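PDB 4XQM: glucosidase 2 subunit beta from Schizosaccharomyces pombe, which recognises mannose-bearing N-glycans through its lectin (MRH) domain and, as the non-catalytic subunit, retains the glucose-trimming alpha subunit in the endoplasmic reticulum. Local coordinates for residues M7-Y18 with E69-E77. Sequence-based numbering, arbitrary orientation.
Sequences METKREIGGYTY and ENEIVSVLE. With MAN (alpha-D-mannopyranose), chain B.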
# COMPACT_ATOMS: atom_id res chain seq x y z
N MET A 7 -10.87 -0.03 -4.46
CA MET A 7 -10.26 -1.02 -5.33
C MET A 7 -9.14 -1.76 -4.58
O MET A 7 -8.25 -1.13 -4.00
CB MET A 7 -9.70 -0.33 -6.57
CG MET A 7 -9.10 -1.26 -7.61
SD MET A 7 -8.61 -0.32 -9.07
CE MET A 7 -10.15 0.43 -9.56
N GLU A 8 -9.22 -3.09 -4.57
CA GLU A 8 -8.31 -3.92 -3.78
C GLU A 8 -7.36 -4.75 -4.65
O GLU A 8 -7.78 -5.38 -5.62
CB GLU A 8 -9.13 -4.87 -2.89
CG GLU A 8 -8.33 -5.99 -2.23
CD GLU A 8 -9.23 -6.97 -1.50
OE1 GLU A 8 -9.96 -6.55 -0.58
OE2 GLU A 8 -9.21 -8.17 -1.86
N THR A 9 -6.08 -4.76 -4.27
CA THR A 9 -5.09 -5.64 -4.90
C THR A 9 -4.40 -6.44 -3.80
O THR A 9 -4.03 -5.87 -2.76
CB THR A 9 -4.04 -4.82 -5.67
OG1 THR A 9 -4.70 -3.96 -6.62
CG2 THR A 9 -3.09 -5.74 -6.43
N LYS A 10 -4.24 -7.74 -4.01
CA LYS A 10 -3.60 -8.60 -3.02
C LYS A 10 -2.43 -9.36 -3.65
O LYS A 10 -2.46 -9.73 -4.83
CB LYS A 10 -4.60 -9.62 -2.45
CG LYS A 10 -5.72 -9.02 -1.60
CD LYS A 10 -6.62 -10.15 -1.06
CE LYS A 10 -6.86 -11.20 -2.14
NZ LYS A 10 -7.76 -12.31 -1.71
N ARG A 11 -1.40 -9.60 -2.85
CA ARG A 11 -0.32 -10.49 -3.26
C ARG A 11 0.34 -11.10 -2.04
O ARG A 11 0.60 -10.41 -1.04
CB ARG A 11 0.74 -9.75 -4.09
CG ARG A 11 1.86 -10.67 -4.58
CD ARG A 11 2.84 -9.96 -5.48
NE ARG A 11 4.02 -10.80 -5.74
CZ ARG A 11 5.18 -10.34 -6.20
NH1 ARG A 11 5.31 -9.06 -6.48
NH2 ARG A 11 6.20 -11.18 -6.37
N GLU A 12 0.62 -12.40 -2.12
CA GLU A 12 1.42 -13.03 -1.08
C GLU A 12 2.90 -12.82 -1.36
O GLU A 12 3.39 -13.16 -2.44
CB GLU A 12 1.11 -14.52 -0.96
CG GLU A 12 1.90 -15.19 0.16
CD GLU A 12 3.22 -15.80 -0.31
OE1 GLU A 12 3.19 -16.61 -1.26
OE2 GLU A 12 4.29 -15.46 0.26
N ILE A 13 3.59 -12.23 -0.39
CA ILE A 13 5.04 -12.04 -0.44
C ILE A 13 5.66 -12.47 0.89
O ILE A 13 5.29 -11.97 1.95
CB ILE A 13 5.40 -10.55 -0.71
CG1 ILE A 13 4.86 -10.12 -2.08
CG2 ILE A 13 6.91 -10.33 -0.62
CD1 ILE A 13 4.93 -8.59 -2.30
N GLY A 14 6.61 -13.41 0.82
CA GLY A 14 7.33 -13.85 2.01
C GLY A 14 6.44 -14.43 3.10
O GLY A 14 6.79 -14.36 4.28
N GLY A 15 5.29 -14.99 2.71
CA GLY A 15 4.38 -15.58 3.67
C GLY A 15 3.25 -14.64 4.07
O GLY A 15 2.21 -15.10 4.56
N TYR A 16 3.45 -13.34 3.86
CA TYR A 16 2.42 -12.35 4.19
C TYR A 16 1.46 -12.13 3.04
O TYR A 16 1.86 -12.07 1.88
CB TYR A 16 3.05 -10.98 4.46
CG TYR A 16 4.14 -10.90 5.50
CD1 TYR A 16 3.85 -10.98 6.85
CD2 TYR A 16 5.46 -10.70 5.12
CE1 TYR A 16 4.86 -10.87 7.80
CE2 TYR A 16 6.47 -10.59 6.06
CZ TYR A 16 6.16 -10.68 7.40
OH TYR A 16 7.17 -10.58 8.33
N THR A 17 0.18 -11.99 3.37
CA THR A 17 -0.78 -11.52 2.38
C THR A 17 -0.87 -10.00 2.46
O THR A 17 -1.42 -9.44 3.42
CB THR A 17 -2.18 -12.13 2.57
OG1 THR A 17 -2.11 -13.56 2.43
CG2 THR A 17 -3.11 -11.59 1.52
N TYR A 18 -0.31 -9.32 1.47
CA TYR A 18 -0.41 -7.87 1.41
C TYR A 18 -1.68 -7.49 0.67
O TYR A 18 -2.01 -8.08 -0.36
CB TYR A 18 0.81 -7.27 0.71
CG TYR A 18 2.06 -7.26 1.57
CD1 TYR A 18 2.26 -6.27 2.53
CD2 TYR A 18 3.02 -8.25 1.44
CE1 TYR A 18 3.41 -6.27 3.33
CE2 TYR A 18 4.17 -8.26 2.23
CZ TYR A 18 4.36 -7.26 3.16
OH TYR A 18 5.49 -7.27 3.95
N GLU A 69 -3.34 -4.17 -15.61
CA GLU A 69 -3.97 -4.95 -14.55
C GLU A 69 -3.42 -4.51 -13.19
O GLU A 69 -2.26 -4.09 -13.09
CB GLU A 69 -3.68 -6.43 -14.77
CG GLU A 69 -4.13 -7.35 -13.64
CD GLU A 69 -4.38 -8.78 -14.11
OE1 GLU A 69 -3.72 -9.22 -15.09
OE2 GLU A 69 -5.23 -9.47 -13.50
N ASN A 70 -4.26 -4.58 -12.16
CA ASN A 70 -3.80 -4.33 -10.78
C ASN A 70 -2.77 -5.36 -10.33
O ASN A 70 -2.99 -6.57 -10.44
CB ASN A 70 -4.98 -4.38 -9.81
CG ASN A 70 -5.93 -3.23 -9.97
OD1 ASN A 70 -5.56 -2.16 -10.48
ND2 ASN A 70 -7.17 -3.42 -9.52
N GLU A 71 -1.64 -4.87 -9.83
CA GLU A 71 -0.54 -5.74 -9.43
C GLU A 71 0.30 -5.07 -8.34
O GLU A 71 0.62 -3.88 -8.44
CB GLU A 71 0.34 -6.03 -10.65
CG GLU A 71 1.68 -6.69 -10.34
CD GLU A 71 2.58 -6.81 -11.57
OE1 GLU A 71 3.68 -7.41 -11.44
OE2 GLU A 71 2.20 -6.31 -12.65
N ILE A 72 0.64 -5.82 -7.29
CA ILE A 72 1.66 -5.37 -6.35
C ILE A 72 2.99 -5.87 -6.90
O ILE A 72 3.24 -7.08 -6.97
CB ILE A 72 1.40 -5.91 -4.93
CG1 ILE A 72 0.15 -5.25 -4.33
CG2 ILE A 72 2.61 -5.68 -4.01
CD1 ILE A 72 -0.29 -5.87 -2.99
N VAL A 73 3.82 -4.93 -7.35
CA VAL A 73 5.09 -5.24 -8.02
C VAL A 73 6.14 -5.64 -6.99
O VAL A 73 6.84 -6.63 -7.18
CB VAL A 73 5.58 -4.04 -8.87
CG1 VAL A 73 6.98 -4.28 -9.41
CG2 VAL A 73 4.60 -3.82 -10.02
N SER A 74 6.23 -4.88 -5.90
CA SER A 74 7.18 -5.18 -4.84
C SER A 74 6.78 -4.55 -3.51
O SER A 74 6.09 -3.53 -3.49
CB SER A 74 8.60 -4.72 -5.22
OG SER A 74 8.65 -3.32 -5.42
N VAL A 75 7.22 -5.17 -2.42
CA VAL A 75 7.18 -4.56 -1.11
C VAL A 75 8.59 -4.52 -0.55
O VAL A 75 9.27 -5.54 -0.51
CB VAL A 75 6.27 -5.34 -0.13
CG1 VAL A 75 6.37 -4.74 1.27
CG2 VAL A 75 4.82 -5.34 -0.62
N LEU A 76 9.05 -3.33 -0.16
CA LEU A 76 10.37 -3.19 0.47
C LEU A 76 10.20 -2.66 1.89
O LEU A 76 9.51 -1.65 2.11
CB LEU A 76 11.24 -2.23 -0.34
CG LEU A 76 12.71 -2.15 0.07
CD1 LEU A 76 13.42 -3.44 -0.31
CD2 LEU A 76 13.42 -0.94 -0.56
N GLU A 77 10.81 -3.34 2.85
CA GLU A 77 10.84 -2.85 4.22
C GLU A 77 12.29 -2.59 4.56
O GLU A 77 12.91 -3.33 5.31
CB GLU A 77 10.23 -3.87 5.18
CG GLU A 77 10.03 -3.32 6.59
CD GLU A 77 9.38 -4.31 7.56
OE1 GLU A 77 9.03 -5.45 7.15
OE2 GLU A 77 9.21 -3.94 8.74
C1 MAN B . 6.07 -8.24 11.46
C2 MAN B . 5.83 -7.59 10.23
C3 MAN B . 7.19 -7.04 9.78
C4 MAN B . 7.84 -6.20 10.92
C5 MAN B . 7.96 -7.07 12.19
C6 MAN B . 8.41 -6.30 13.40
O1 MAN B . 7.02 -9.14 10.97
O2 MAN B . 4.95 -6.55 10.44
O3 MAN B . 7.07 -6.31 8.59
O4 MAN B . 9.13 -5.79 10.56
O5 MAN B . 6.66 -7.55 12.49
O6 MAN B . 8.78 -7.25 14.41
O HOH W 1 -7.65 -5.93 -8.14
O HOH W 2 -0.48 -8.54 -7.24
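I72 and V75 of edge strand 71-77 pack through their side chains against T9, R11, I13 and Y18 of the hairpin of strands 8-13 and 16-21. Strands 8-13 and 71-77 are the outermost strands of the sheet. Their axes come within 6.3 Å at 45°, with no backbone-to-backbone hydrogen bonds between them. I72 lies at the centre. Its CD1 reaches the backbone O of T9 and Y18, and its CG2 meets I13 CD1. V75 puts CG2 over the centre of the Y18 ring, 3.9 Å from the centroid and 7° off the ring normal, a CH-pi contact. Its CG1 leans on CZ of the same ring, while I13 CD1 packs on V75 CG2 at 3.7 Å. The Y18 hydroxyl is hydrogen-bonded to Q28, a mannose-pocket residue.

R11 bonds across the gap to the backbone of strand 71-77. With CG anti to the backbone N (chi1 -178°) and the chain extended, its guanidinium reaches that strand. NH1 donates to I72 O at 2.9 Å and, weakly, to V73 O, both near the guanidinium plane. V73 and S74 form a classic beta bulge opposite K86. One water joins K10 O, weakly, to I72 N. At the far end, T9 OG1 sits 3.2 Å from N70 CB. N70 ND2 makes a weak bond to M7 SD and donates to a water held by E8 O; its OD1 is hydrogen-bonded to S89.

The type I' turn I13-Y16 leads into Y16, whose OH is hydrogen-bonded to mannose O1 at 3.0 Å. E77 takes O3 on OE1 and O4 on OE2, both at 2.6 Å. Q28, R58 and Y83 also bind the sugar. The packing brings the two edge strands together in the flattened beta barrel of the MRH domain, with Y16 and E77 at its mannose pocket.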